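Quercetin 2,3-dioxygenase (PDB 1TQ5) catalyses in vitro the oxygen-dependent opening of the flavonoid quercetin with release of carbon monoxide, using one divalent metal ion, although its physiological role is unknown. Local coordinates at residues 2-7 against 203-208; 35-40 against 182-187; 192-197 against 211-216. One frame throughout, in Å; residues are numbered along the deposited sequence.

Interaction 1: 2-7 against 203-208. With CD (cadmium ion), chain D.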
ATOM      1  N   ILE A   2     -12.687 -12.187  -9.670  1.00 32.32           N
ATOM      2  CA  ILE A   2     -12.330 -10.775  -9.638  1.00 30.73           C
ATOM      3  C   ILE A   2     -13.374 -10.064  -8.788  1.00 29.69           C
ATOM      4  O   ILE A   2     -14.574 -10.149  -9.057  1.00 30.10           O
ATOM      5  CB  ILE A   2     -12.291 -10.179 -11.074  1.00 31.67           C
ATOM      6  CG1 ILE A   2     -11.746  -8.747 -11.054  1.00 29.23           C
ATOM      7  CG2 ILE A   2     -13.668 -10.251 -11.707  1.00 36.83           C
ATOM      8  CD1 ILE A   2     -12.644  -7.727 -10.401  1.00 32.59           C
ATOM      9  N   TYR A   3     -12.920  -9.365  -7.755  1.00 26.18           N
ATOM     10  CA  TYR A   3     -13.845  -8.677  -6.875  1.00 24.91           C
ATOM     11  C   TYR A   3     -13.494  -7.223  -6.625  1.00 22.67           C
ATOM     12  O   TYR A   3     -12.341  -6.867  -6.393  1.00 21.79           O
ATOM     13  CB  TYR A   3     -13.954  -9.461  -5.573  1.00 25.58           C
ATOM     14  CG  TYR A   3     -14.456 -10.867  -5.823  1.00 30.09           C
ATOM     15  CD1 TYR A   3     -15.774 -11.094  -6.222  1.00 35.80           C
ATOM     16  CD2 TYR A   3     -13.599 -11.965  -5.728  1.00 35.72           C
ATOM     17  CE1 TYR A   3     -16.226 -12.373  -6.523  1.00 37.46           C
ATOM     18  CE2 TYR A   3     -14.043 -13.251  -6.030  1.00 40.21           C
ATOM     19  CZ  TYR A   3     -15.358 -13.446  -6.426  1.00 39.43           C
ATOM     20  OH  TYR A   3     -15.804 -14.716  -6.721  1.00 44.71           O
ATOM     21  N   LEU A   4     -14.514  -6.378  -6.688  1.00 23.40           N
ATOM     22  CA  LEU A   4     -14.329  -4.953  -6.498  1.00 23.10           C
ATOM     23  C   LEU A   4     -14.585  -4.505  -5.066  1.00 21.49           C
ATOM     24  O   LEU A   4     -15.654  -4.741  -4.508  1.00 18.23           O
ATOM     25  CB  LEU A   4     -15.252  -4.184  -7.453  1.00 23.98           C
ATOM     26  CG  LEU A   4     -15.301  -2.654  -7.371  1.00 28.42           C
ATOM     27  CD1 LEU A   4     -14.015  -2.048  -7.898  1.00 26.53           C
ATOM     28  CD2 LEU A   4     -16.489  -2.158  -8.186  1.00 31.90           C
ATOM     29  N   ARG A   5     -13.582  -3.868  -4.472  1.00 20.01           N
ATOM     30  CA  ARG A   5     -13.697  -3.331  -3.125  1.00 21.01           C
ATOM     31  C   ARG A   5     -13.942  -1.833  -3.316  1.00 19.90           C
ATOM     32  O   ARG A   5     -12.996  -1.061  -3.456  1.00 22.46           O
ATOM     33  CB  ARG A   5     -12.394  -3.568  -2.357  1.00 20.38           C
ATOM     34  CG  ARG A   5     -12.321  -2.908  -0.993  1.00 23.88           C
ATOM     35  CD  ARG A   5     -13.502  -3.291  -0.130  1.00 24.53           C
ATOM     36  NE  ARG A   5     -13.233  -3.080   1.290  1.00 23.30           N
ATOM     37  CZ  ARG A   5     -14.178  -3.072   2.223  1.00 22.63           C
ATOM     38  NH1 ARG A   5     -15.443  -3.252   1.875  1.00 22.33           N
ATOM     39  NH2 ARG A   5     -13.860  -2.906   3.497  1.00 25.09           N
ATOM     40  N   LYS A   6     -15.209  -1.430  -3.338  1.00 19.49           N
ATOM     41  CA  LYS A   6     -15.564  -0.029  -3.547  1.00 19.81           C
ATOM     42  C   LYS A   6     -15.014   0.912  -2.495  1.00 18.13           C
ATOM     43  O   LYS A   6     -15.036   0.609  -1.303  1.00 19.50           O
ATOM     44  CB  LYS A   6     -17.085   0.144  -3.614  1.00 22.26           C
ATOM     45  CG  LYS A   6     -17.727  -0.384  -4.890  1.00 29.35           C
ATOM     46  CD  LYS A   6     -19.204  -0.012  -4.935  1.00 35.99           C
ATOM     47  CE  LYS A   6     -19.887  -0.542  -6.191  1.00 45.46           C
ATOM     48  NZ  LYS A   6     -19.937  -2.028  -6.217  1.00 50.93           N
ATOM     49  N   ALA A   7     -14.536   2.066  -2.944  1.00 18.00           N
ATOM     50  CA  ALA A   7     -13.979   3.068  -2.047  1.00 20.24           C
ATOM     51  C   ALA A   7     -14.963   3.527  -0.967  1.00 21.25           C
ATOM     52  O   ALA A   7     -14.576   3.688   0.188  1.00 18.89           O
ATOM     53  CB  ALA A   7     -13.494   4.271  -2.848  1.00 22.68           C
ATOM     54  N   ASP A 203     -10.495   2.750  -5.336  1.00 18.78           N
ATOM     55  CA  ASP A 203     -11.096   1.419  -5.412  1.00 18.71           C
ATOM     56  C   ASP A 203     -10.004   0.364  -5.380  1.00 17.14           C
ATOM     57  O   ASP A 203      -8.872   0.610  -5.797  1.00 15.95           O
ATOM     58  CB  ASP A 203     -11.878   1.207  -6.716  1.00 17.07           C
ATOM     59  CG  ASP A 203     -13.224   1.872  -6.713  1.00 21.86           C
ATOM     60  OD1 ASP A 203     -13.818   2.012  -5.623  1.00 17.40           O
ATOM     61  OD2 ASP A 203     -13.699   2.237  -7.816  1.00 22.29           O
ATOM     62  N   GLY A 204     -10.361  -0.823  -4.909  1.00 16.86           N
ATOM     63  CA  GLY A 204      -9.414  -1.917  -4.872  1.00 16.10           C
ATOM     64  C   GLY A 204     -10.037  -3.091  -5.592  1.00 17.55           C
ATOM     65  O   GLY A 204     -11.268  -3.210  -5.630  1.00 16.80           O
ATOM     66  N   LEU A 205      -9.198  -3.951  -6.163  1.00 15.90           N
ATOM     67  CA  LEU A 205      -9.658  -5.126  -6.892  1.00 17.32           C
ATOM     68  C   LEU A 205      -8.910  -6.372  -6.429  1.00 19.37           C
ATOM     69  O   LEU A 205      -7.683  -6.379  -6.401  1.00 20.15           O
ATOM     70  CB  LEU A 205      -9.415  -4.946  -8.395  1.00 19.33           C
ATOM     71  CG  LEU A 205     -10.255  -3.912  -9.144  1.00 28.55           C
ATOM     72  CD1 LEU A 205      -9.671  -3.683 -10.528  1.00 37.05           C
ATOM     73  CD2 LEU A 205     -11.697  -4.398  -9.249  1.00 31.46           C
ATOM     74  N   ALA A 206      -9.652  -7.415  -6.060  1.00 17.08           N
ATOM     75  CA  ALA A 206      -9.062  -8.683  -5.633  1.00 15.75           C
ATOM     76  C   ALA A 206      -9.164  -9.619  -6.831  1.00 17.49           C
ATOM     77  O   ALA A 206     -10.237  -9.764  -7.429  1.00 17.73           O
ATOM     78  CB  ALA A 206      -9.829  -9.255  -4.459  1.00 16.70           C
ATOM     79  N   ILE A 207      -8.055 -10.262  -7.185  1.00 17.18           N
ATOM     80  CA  ILE A 207      -8.040 -11.147  -8.342  1.00 20.80           C
ATOM     81  C   ILE A 207      -7.210 -12.394  -8.104  1.00 21.33           C
ATOM     82  O   ILE A 207      -6.113 -12.317  -7.570  1.00 20.13           O
ATOM     83  CB  ILE A 207      -7.446 -10.420  -9.567  1.00 20.21           C
ATOM     84  CG1 ILE A 207      -8.253  -9.156  -9.860  1.00 23.51           C
ATOM     85  CG2 ILE A 207      -7.410 -11.356 -10.782  1.00 26.66           C
ATOM     86  CD1 ILE A 207      -7.539  -8.180 -10.775  1.00 32.59           C
ATOM     87  N   TRP A 208      -7.735 -13.543  -8.510  1.00 23.98           N
ATOM     88  CA  TRP A 208      -7.003 -14.792  -8.371  1.00 27.32           C
ATOM     89  C   TRP A 208      -7.582 -15.821  -9.331  1.00 28.89           C
ATOM     90  O   TRP A 208      -8.639 -15.596  -9.925  1.00 31.11           O
ATOM     91  CB  TRP A 208      -7.043 -15.285  -6.919  1.00 28.31           C
ATOM     92  CG  TRP A 208      -8.355 -15.839  -6.467  1.00 32.88           C
ATOM     93  CD1 TRP A 208      -8.836 -17.095  -6.694  1.00 38.97           C
ATOM     94  CD2 TRP A 208      -9.348 -15.165  -5.683  1.00 40.84           C
ATOM     95  NE1 TRP A 208     -10.066 -17.249  -6.099  1.00 42.54           N
ATOM     96  CE2 TRP A 208     -10.405 -16.079  -5.472  1.00 42.75           C
ATOM     97  CE3 TRP A 208      -9.449 -13.876  -5.138  1.00 44.31           C
ATOM     98  CZ2 TRP A 208     -11.550 -15.749  -4.738  1.00 44.36           C
ATOM     99  CZ3 TRP A 208     -10.589 -13.546  -4.407  1.00 48.74           C
ATOM    100  CH2 TRP A 208     -11.623 -14.481  -4.214  1.00 48.39           C
TER
HETATM  101 CD    CD D1002     -15.498   3.573  -6.752  1.00 34.27          CD
HETATM  102  O   HOH W   1     -16.481   5.013  -8.747  1.00 22.68           O
HETATM  103  O   HOH W   2     -13.970   5.514  -6.465  1.00 29.79           O
HETATM  104  O   HOH W   3     -16.983   4.141  -4.693  1.00 12.47           O
HETATM  105  O   HOH W   4     -17.013   1.781  -7.814  1.00 28.04           O

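Interaction 2: 35-40 against 182-187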
HETATM    1  N   MSE A  35     -11.037  -9.640   5.059  1.00 31.41           N
HETATM    2  CA  MSE A  35     -10.335  -9.846   6.319  1.00 31.19           C
HETATM    3  C   MSE A  35      -8.844  -9.582   6.122  1.00 31.43           C
HETATM    4  O   MSE A  35      -8.145  -9.156   7.042  1.00 32.58           O
HETATM    5  CB  MSE A  35     -10.514 -11.290   6.798  1.00 32.85           C
HETATM    6  CG  MSE A  35     -11.934 -11.691   7.169  1.00 36.15           C
HETATM    7 SE   MSE A  35     -12.615 -10.797   8.588  1.00 28.99          SE
HETATM    8  CE  MSE A  35     -11.134 -10.425   9.555  1.00 31.94           C
ATOM      9  N   GLY A  36      -8.375  -9.844   4.908  1.00 30.38           N
ATOM     10  CA  GLY A  36      -6.975  -9.668   4.569  1.00 28.56           C
ATOM     11  C   GLY A  36      -6.731 -10.518   3.338  1.00 29.22           C
ATOM     12  O   GLY A  36      -7.141 -11.679   3.301  1.00 32.12           O
ATOM     13  N   PHE A  37      -6.061  -9.953   2.335  1.00 26.66           N
ATOM     14  CA  PHE A  37      -5.807 -10.654   1.077  1.00 23.48           C
ATOM     15  C   PHE A  37      -4.398 -11.233   0.995  1.00 21.52           C
ATOM     16  O   PHE A  37      -3.443 -10.524   0.673  1.00 19.43           O
ATOM     17  CB  PHE A  37      -6.048  -9.682  -0.084  1.00 22.27           C
ATOM     18  CG  PHE A  37      -6.168 -10.344  -1.422  1.00 20.11           C
ATOM     19  CD1 PHE A  37      -7.283 -11.106  -1.737  1.00 24.35           C
ATOM     20  CD2 PHE A  37      -5.175 -10.182  -2.379  1.00 26.92           C
ATOM     21  CE1 PHE A  37      -7.411 -11.697  -2.989  1.00 22.60           C
ATOM     22  CE2 PHE A  37      -5.293 -10.769  -3.633  1.00 22.64           C
ATOM     23  CZ  PHE A  37      -6.415 -11.527  -3.940  1.00 24.63           C
ATOM     24  N   SER A  38      -4.278 -12.532   1.257  1.00 23.67           N
ATOM     25  CA  SER A  38      -2.983 -13.210   1.254  1.00 24.81           C
ATOM     26  C   SER A  38      -2.087 -12.512   2.282  1.00 23.83           C
ATOM     27  O   SER A  38      -2.521 -12.268   3.408  1.00 25.80           O
ATOM     28  CB  SER A  38      -2.342 -13.165  -0.139  1.00 24.99           C
ATOM     29  OG  SER A  38      -1.115 -13.884  -0.160  1.00 31.59           O
ATOM     30  N   ALA A  39      -0.854 -12.182   1.901  1.00 24.27           N
ATOM     31  CA  ALA A  39       0.073 -11.509   2.816  1.00 24.44           C
ATOM     32  C   ALA A  39      -0.286 -10.033   3.037  1.00 25.18           C
ATOM     33  O   ALA A  39       0.262  -9.379   3.926  1.00 26.20           O
ATOM     34  CB  ALA A  39       1.501 -11.622   2.293  1.00 22.94           C
ATOM     35  N   LEU A  40      -1.200  -9.511   2.227  1.00 25.24           N
ATOM     36  CA  LEU A  40      -1.625  -8.117   2.361  1.00 23.12           C
ATOM     37  C   LEU A  40      -2.676  -8.051   3.461  1.00 21.67           C
ATOM     38  O   LEU A  40      -3.799  -8.524   3.294  1.00 22.01           O
ATOM     39  CB  LEU A  40      -2.204  -7.614   1.038  1.00 22.85           C
ATOM     40  CG  LEU A  40      -2.552  -6.127   0.959  1.00 22.13           C
ATOM     41  CD1 LEU A  40      -1.332  -5.286   1.322  1.00 20.46           C
ATOM     42  CD2 LEU A  40      -3.044  -5.803  -0.440  1.00 23.71           C
ATOM     43  N   ARG A 182      -2.083 -14.572  -6.099  1.00 30.38           N
ATOM     44  CA  ARG A 182      -3.169 -13.613  -6.086  1.00 29.87           C
ATOM     45  C   ARG A 182      -2.676 -12.198  -6.340  1.00 28.81           C
ATOM     46  O   ARG A 182      -1.504 -11.890  -6.129  1.00 24.12           O
ATOM     47  CB  ARG A 182      -3.893 -13.686  -4.746  1.00 32.23           C
ATOM     48  CG  ARG A 182      -4.394 -15.081  -4.414  1.00 37.19           C
ATOM     49  CD  ARG A 182      -5.479 -15.024  -3.372  1.00 40.09           C
ATOM     50  NE  ARG A 182      -6.088 -16.326  -3.141  1.00 41.83           N
ATOM     51  CZ  ARG A 182      -7.162 -16.510  -2.385  1.00 43.57           C
ATOM     52  NH1 ARG A 182      -7.739 -15.472  -1.793  1.00 44.44           N
ATOM     53  NH2 ARG A 182      -7.660 -17.729  -2.218  1.00 48.90           N
ATOM     54  N   VAL A 183      -3.584 -11.339  -6.790  1.00 24.70           N
ATOM     55  CA  VAL A 183      -3.236  -9.961  -7.089  1.00 23.13           C
ATOM     56  C   VAL A 183      -4.233  -8.948  -6.550  1.00 21.07           C
ATOM     57  O   VAL A 183      -5.447  -9.130  -6.656  1.00 21.40           O
ATOM     58  CB  VAL A 183      -3.124  -9.735  -8.615  1.00 22.30           C
ATOM     59  CG1 VAL A 183      -2.946  -8.255  -8.917  1.00 24.81           C
ATOM     60  CG2 VAL A 183      -1.961 -10.528  -9.173  1.00 25.26           C
ATOM     61  N   TRP A 184      -3.707  -7.882  -5.961  1.00 18.07           N
ATOM     62  CA  TRP A 184      -4.555  -6.817  -5.473  1.00 17.59           C
ATOM     63  C   TRP A 184      -4.135  -5.560  -6.196  1.00 16.46           C
ATOM     64  O   TRP A 184      -2.946  -5.231  -6.271  1.00 17.53           O
ATOM     65  CB  TRP A 184      -4.409  -6.589  -3.973  1.00 15.57           C
ATOM     66  CG  TRP A 184      -5.327  -5.507  -3.475  1.00 15.20           C
ATOM     67  CD1 TRP A 184      -5.111  -4.153  -3.523  1.00 20.13           C
ATOM     68  CD2 TRP A 184      -6.616  -5.680  -2.877  1.00 15.86           C
ATOM     69  NE1 TRP A 184      -6.182  -3.480  -2.989  1.00 17.01           N
ATOM     70  CE2 TRP A 184      -7.120  -4.390  -2.584  1.00 12.48           C
ATOM     71  CE3 TRP A 184      -7.395  -6.798  -2.556  1.00 18.42           C
ATOM     72  CZ2 TRP A 184      -8.369  -4.191  -1.981  1.00 15.40           C
ATOM     73  CZ3 TRP A 184      -8.640  -6.596  -1.956  1.00 12.51           C
ATOM     74  CH2 TRP A 184      -9.109  -5.303  -1.674  1.00 12.52           C
ATOM     75  N   ILE A 185      -5.111  -4.875  -6.763  1.00 17.94           N
ATOM     76  CA  ILE A 185      -4.823  -3.638  -7.444  1.00 15.50           C
ATOM     77  C   ILE A 185      -5.568  -2.531  -6.724  1.00 12.92           C
ATOM     78  O   ILE A 185      -6.793  -2.591  -6.558  1.00 12.08           O
ATOM     79  CB  ILE A 185      -5.264  -3.679  -8.912  1.00 19.07           C
ATOM     80  CG1 ILE A 185      -4.410  -4.704  -9.667  1.00 19.68           C
ATOM     81  CG2 ILE A 185      -5.142  -2.282  -9.523  1.00 17.54           C
ATOM     82  CD1 ILE A 185      -4.775  -4.865 -11.117  1.00 32.59           C
ATOM     83  N   GLN A 186      -4.814  -1.529  -6.288  1.00 13.98           N
ATOM     84  CA  GLN A 186      -5.368  -0.379  -5.594  1.00 15.47           C
ATOM     85  C   GLN A 186      -5.196   0.815  -6.528  1.00 15.31           C
ATOM     86  O   GLN A 186      -4.069   1.145  -6.916  1.00 16.12           O
ATOM     87  CB  GLN A 186      -4.595  -0.124  -4.300  1.00 13.07           C
ATOM     88  CG  GLN A 186      -5.188   0.974  -3.410  1.00 16.68           C
ATOM     89  CD  GLN A 186      -6.594   0.649  -2.939  1.00 18.26           C
ATOM     90  OE1 GLN A 186      -6.982  -0.522  -2.852  1.00 17.10           O
ATOM     91  NE2 GLN A 186      -7.366   1.687  -2.627  1.00 15.27           N
ATOM     92  N   VAL A 187      -6.304   1.446  -6.903  1.00 16.70           N
ATOM     93  CA  VAL A 187      -6.228   2.601  -7.783  1.00 18.60           C
ATOM     94  C   VAL A 187      -5.926   3.841  -6.937  1.00 17.34           C
ATOM     95  O   VAL A 187      -6.766   4.296  -6.157  1.00 20.48           O
ATOM     96  CB  VAL A 187      -7.547   2.824  -8.549  1.00 17.35           C
ATOM     97  CG1 VAL A 187      -7.374   3.974  -9.550  1.00 21.70           C
ATOM     98  CG2 VAL A 187      -7.957   1.546  -9.287  1.00 18.84           C
TER

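Interaction 3: 192-197 against 211-216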
ATOM      1  N   VAL A 192      -9.681   3.180 -14.393  1.00 23.72           N
ATOM      2  CA  VAL A 192      -9.158   2.080 -15.183  1.00 21.04           C
ATOM      3  C   VAL A 192     -10.170   0.950 -15.314  1.00 21.93           C
ATOM      4  O   VAL A 192     -11.194   0.921 -14.625  1.00 20.35           O
ATOM      5  CB  VAL A 192      -7.851   1.510 -14.570  1.00 23.37           C
ATOM      6  CG1 VAL A 192      -6.858   2.640 -14.324  1.00 23.64           C
ATOM      7  CG2 VAL A 192      -8.151   0.762 -13.271  1.00 23.18           C
ATOM      8  N   THR A 193      -9.883   0.038 -16.234  1.00 21.77           N
ATOM      9  CA  THR A 193     -10.717  -1.134 -16.468  1.00 22.90           C
ATOM     10  C   THR A 193      -9.740  -2.291 -16.361  1.00 23.49           C
ATOM     11  O   THR A 193      -8.725  -2.309 -17.047  1.00 23.92           O
ATOM     12  CB  THR A 193     -11.361  -1.113 -17.883  1.00 24.38           C
ATOM     13  OG1 THR A 193     -12.386  -0.116 -17.929  1.00 27.72           O
ATOM     14  CG2 THR A 193     -11.976  -2.454 -18.216  1.00 26.27           C
ATOM     15  N   ILE A 194     -10.040  -3.243 -15.487  1.00 24.14           N
ATOM     16  CA  ILE A 194      -9.165  -4.387 -15.272  1.00 24.46           C
ATOM     17  C   ILE A 194      -9.928  -5.705 -15.417  1.00 23.86           C
ATOM     18  O   ILE A 194     -10.831  -6.008 -14.629  1.00 20.39           O
ATOM     19  CB  ILE A 194      -8.517  -4.284 -13.867  1.00 26.49           C
ATOM     20  CG1 ILE A 194      -7.657  -3.016 -13.804  1.00 32.07           C
ATOM     21  CG2 ILE A 194      -7.700  -5.520 -13.555  1.00 29.81           C
ATOM     22  CD1 ILE A 194      -7.148  -2.663 -12.422  1.00 32.59           C
ATOM     23  N   ASN A 195      -9.564  -6.486 -16.429  1.00 22.49           N
ATOM     24  CA  ASN A 195     -10.226  -7.764 -16.677  1.00 24.30           C
ATOM     25  C   ASN A 195     -11.743  -7.567 -16.713  1.00 22.61           C
ATOM     26  O   ASN A 195     -12.498  -8.308 -16.077  1.00 23.76           O
ATOM     27  CB  ASN A 195      -9.847  -8.779 -15.589  1.00 25.20           C
ATOM     28  CG  ASN A 195      -8.421  -9.290 -15.736  1.00 32.31           C
ATOM     29  OD1 ASN A 195      -7.478  -8.510 -15.865  1.00 40.18           O
ATOM     30  ND2 ASN A 195      -8.259 -10.608 -15.711  1.00 38.47           N
ATOM     31  N   GLY A 196     -12.172  -6.539 -17.439  1.00 21.97           N
ATOM     32  CA  GLY A 196     -13.590  -6.253 -17.587  1.00 21.30           C
ATOM     33  C   GLY A 196     -14.296  -5.570 -16.433  1.00 21.83           C
ATOM     34  O   GLY A 196     -15.522  -5.470 -16.439  1.00 22.87           O
ATOM     35  N   VAL A 197     -13.539  -5.089 -15.449  1.00 20.27           N
ATOM     36  CA  VAL A 197     -14.129  -4.434 -14.291  1.00 18.35           C
ATOM     37  C   VAL A 197     -13.633  -3.001 -14.167  1.00 17.67           C
ATOM     38  O   VAL A 197     -12.435  -2.759 -14.089  1.00 19.30           O
ATOM     39  CB  VAL A 197     -13.788  -5.211 -12.991  1.00 19.29           C
ATOM     40  CG1 VAL A 197     -14.439  -4.539 -11.779  1.00 20.71           C
ATOM     41  CG2 VAL A 197     -14.266  -6.652 -13.119  1.00 22.42           C
ATOM     42  N   GLN A 211      -4.435 -15.965 -15.005  1.00 33.81           N
ATOM     43  CA  GLN A 211      -3.043 -16.046 -15.432  1.00 35.85           C
ATOM     44  C   GLN A 211      -2.522 -14.741 -16.026  1.00 34.02           C
ATOM     45  O   GLN A 211      -1.327 -14.604 -16.276  1.00 35.94           O
ATOM     46  CB  GLN A 211      -2.872 -17.186 -16.444  1.00 37.40           C
ATOM     47  CG  GLN A 211      -3.780 -17.085 -17.668  1.00 40.11           C
ATOM     48  CD  GLN A 211      -3.709 -18.323 -18.547  1.00 42.38           C
ATOM     49  OE1 GLN A 211      -2.635 -18.697 -19.025  1.00 44.39           O
ATOM     50  NE2 GLN A 211      -4.855 -18.966 -18.762  1.00 33.20           N
ATOM     51  N   ALA A 212      -3.416 -13.782 -16.245  1.00 32.84           N
ATOM     52  CA  ALA A 212      -3.023 -12.497 -16.813  1.00 32.96           C
ATOM     53  C   ALA A 212      -3.917 -11.351 -16.355  1.00 32.67           C
ATOM     54  O   ALA A 212      -5.134 -11.494 -16.254  1.00 33.55           O
ATOM     55  CB  ALA A 212      -3.029 -12.578 -18.335  1.00 32.63           C
ATOM     56  N   ILE A 213      -3.301 -10.212 -16.072  1.00 31.23           N
ATOM     57  CA  ILE A 213      -4.036  -9.030 -15.646  1.00 31.10           C
ATOM     58  C   ILE A 213      -3.974  -8.034 -16.796  1.00 29.84           C
ATOM     59  O   ILE A 213      -2.888  -7.599 -17.186  1.00 29.73           O
ATOM     60  CB  ILE A 213      -3.398  -8.390 -14.390  1.00 30.43           C
ATOM     61  CG1 ILE A 213      -3.444  -9.373 -13.215  1.00 34.17           C
ATOM     62  CG2 ILE A 213      -4.108  -7.095 -14.045  1.00 33.87           C
ATOM     63  CD1 ILE A 213      -4.835  -9.762 -12.777  1.00 32.59           C
ATOM     64  N   SER A 214      -5.133  -7.700 -17.351  1.00 29.14           N
ATOM     65  CA  SER A 214      -5.220  -6.748 -18.458  1.00 28.17           C
ATOM     66  C   SER A 214      -5.720  -5.436 -17.896  1.00 27.44           C
ATOM     67  O   SER A 214      -6.764  -5.383 -17.249  1.00 25.13           O
ATOM     68  CB  SER A 214      -6.188  -7.237 -19.536  1.00 28.94           C
ATOM     69  OG  SER A 214      -5.734  -8.444 -20.123  1.00 37.07           O
ATOM     70  N   ILE A 215      -4.973  -4.374 -18.151  1.00 28.04           N
ATOM     71  CA  ILE A 215      -5.339  -3.075 -17.642  1.00 30.02           C
ATOM     72  C   ILE A 215      -5.459  -2.048 -18.762  1.00 29.91           C
ATOM     73  O   ILE A 215      -4.587  -1.948 -19.626  1.00 31.43           O
ATOM     74  CB  ILE A 215      -4.293  -2.612 -16.606  1.00 32.65           C
ATOM     75  CG1 ILE A 215      -4.750  -1.332 -15.913  1.00 36.24           C
ATOM     76  CG2 ILE A 215      -2.952  -2.400 -17.289  1.00 36.60           C
ATOM     77  CD1 ILE A 215      -3.810  -0.904 -14.784  1.00 32.59           C
ATOM     78  N   HIS A 216      -6.561  -1.309 -18.754  1.00 28.03           N
ATOM     79  CA  HIS A 216      -6.802  -0.260 -19.735  1.00 27.53           C
ATOM     80  C   HIS A 216      -7.124   1.017 -18.965  1.00 27.44           C
ATOM     81  O   HIS A 216      -7.976   1.013 -18.076  1.00 25.52           O
ATOM     82  CB  HIS A 216      -7.973  -0.636 -20.653  1.00 25.61           C
ATOM     83  CG  HIS A 216      -8.340   0.438 -21.626  1.00 24.20           C
ATOM     84  ND1 HIS A 216      -9.112   1.527 -21.277  1.00 26.15           N
ATOM     85  CD2 HIS A 216      -8.000   0.619 -22.926  1.00 24.04           C
ATOM     86  CE1 HIS A 216      -9.233   2.331 -22.319  1.00 29.31           C
ATOM     87  NE2 HIS A 216      -8.566   1.802 -23.332  1.00 25.76           N
TER

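Interaction 1: 2-7 against 203-208
An edge strand of the C-terminal cupin sheet is formed here by the start of the chain: strand 2-5 lies antiparallel beside strand 204-208. The Y3/A206 and R5/G204 pairs are the hydrogen-bonded ones. Y3 N donates a hydrogen bond to A206 O at 2.7 Å and Y3 O accepts one from A206 N, while R5 and G204 exchange the same two bonds. In the non-hydrogen-bonded pairs, I2 opposite I207 and L4 opposite L205, branched apolar residues fill one face of the sheet. I2 CG1 lies alongside I207 CG1, the two chains pointing the same way, and L205 CD2 is shared, touching both I2 CD1 and L4 CD1 at 3.6 Å. On the other face the rim of the Y3 ring meets the indole of W208, CE2 to CH2 at 3.3 Å, with the planes 44° apart. The phenol bends back over the strand start because its CG is beside the backbone N (chi1 -60°). G204 pairs with R5, which sends its guanidinium off to Y29 OH and T23 O. Past the strands, D203 continues the pairing with its carboxylate: A7 N reaches OD1 at 2.8 Å, nearly along the C-O axis. Both oxygens also hold a cadmium ion, OD1 at 2.6 Å and OD2 at 2.5 Å, and four waters complete its shell. S200 N donates to OD2 as well, so an acidic residue suits this loop position: it gathers two N-H groups and a cation, which would probably favour its ionised form. This cadmium is not at the site of H57, H59, H101 and E103. The arrangement is that of a bicupin in which the N-terminal strand of the chain joins the edge of the C-terminal domain's sheet.

Interaction 2: 35-40 against 182-187
F37 pushes its ring against strand 182-187, where R182 CB and the carbonyl of V183 are its nearest neighbours: F37 CZ lies 3.4 Å from R182 CB. The arginine chain runs on, extended, past the ring, its CD touching CZ and CE1, and the edge of its guanidinium nears CE1. W184 supplies the next contact. Its CE3 sits over one face of the F37 ring, 3.9 Å from F37 CG, with the planes inclined at 58°. A methyl of L40, CD2, rests over the indole face in a CH-pi contact, 4.2 Å from the centroid of the five-membered ring. Both F37 and L40 reach across because CG stands opposite the backbone N (chi1 -165° and -173°), and a type II' turn from F37 to L40 sets them side by side. The indole is fixed in rotation by its own strand: W184 NE1 donates to Q186 OE1 at 3.1 Å, the partner lying in the ring plane. Q186 NE2 is bonded in turn to Y115 OH. R182 also makes a cation-pi contact with W208. The joint between the two segments thus depends on shape and dispersion contacts of apolar and aromatic surfaces, with the indole N-H satisfied by Q186 OE1 in its own strand.

Interaction 3: 192-197 against 211-216
N195, H216 and I194 carry this pairing of strands 191-194 and 213-217, and N195 has the largest share. Its side chain carries on the pairing where the backbone of 192-197 turns away. N195 N still donates to S214 O at 3.1 Å, but the return bond is made by the carboxamide: OD1 accepts from S214 N at 2.9 Å, the donor tilted 24° from the amide plane. ND2 gives a longer bond, 3.3 Å, to A212 O, which lies in that plane. With CG beside its backbone N (chi1 -73°), the amide reaches toward the beginning of strand 213-217, as far as A212; asparagine suits the place because one flat amide carries an acceptor and a donor on separate atoms. N195 and G196 occupy the middle of a type I' turn from I194 to V197, which leads into strand 197-200; both have positive phi, which asparagine and glycine tolerate well. H216 and T193 form the hydrogen-bonded pair, T193 N reaching H216 O at 2.8 Å and H216 N reaching T193 O at 2.9 Å. Their side chains share the more polar face, where T193 OG1 and H216 ND1 each have a weak bond to the carboxylate of D218. The reverse face is apolar: I194 and I215 lie side by side, CG1 to CG1 at 4.0 Å, and I194 CG2 meets I213 CG2 at the same distance. I194 touches L205, I207 and I185, I213 touches I207 and I185, and I215 rests on V223. The result is an amphipathic antiparallel sheet whose apolar face packs on the facing sheet, as in a cupin beta-sandwich.

Strand 182-187 of interaction 2 and strand 204-208 of interaction 1 are neighbours in one sheet, joined by probable backbone bonds from L205 N to I185 O and from V183 N to I207 O. Interaction 3 belongs to the facing sheet of the same cupin domain; L205 and I207 on one side and I194 and I213 on the other contribute to the sandwich core. Interaction 2 is buried and largely apolar, its indole N-H satisfied within strand 182-187, and lies between the domains. Interactions 1 and 3 are partly buried and rest on backbone pairing, each extended by one polar side chain, D203 with its cadmium ion and N195 with its amide.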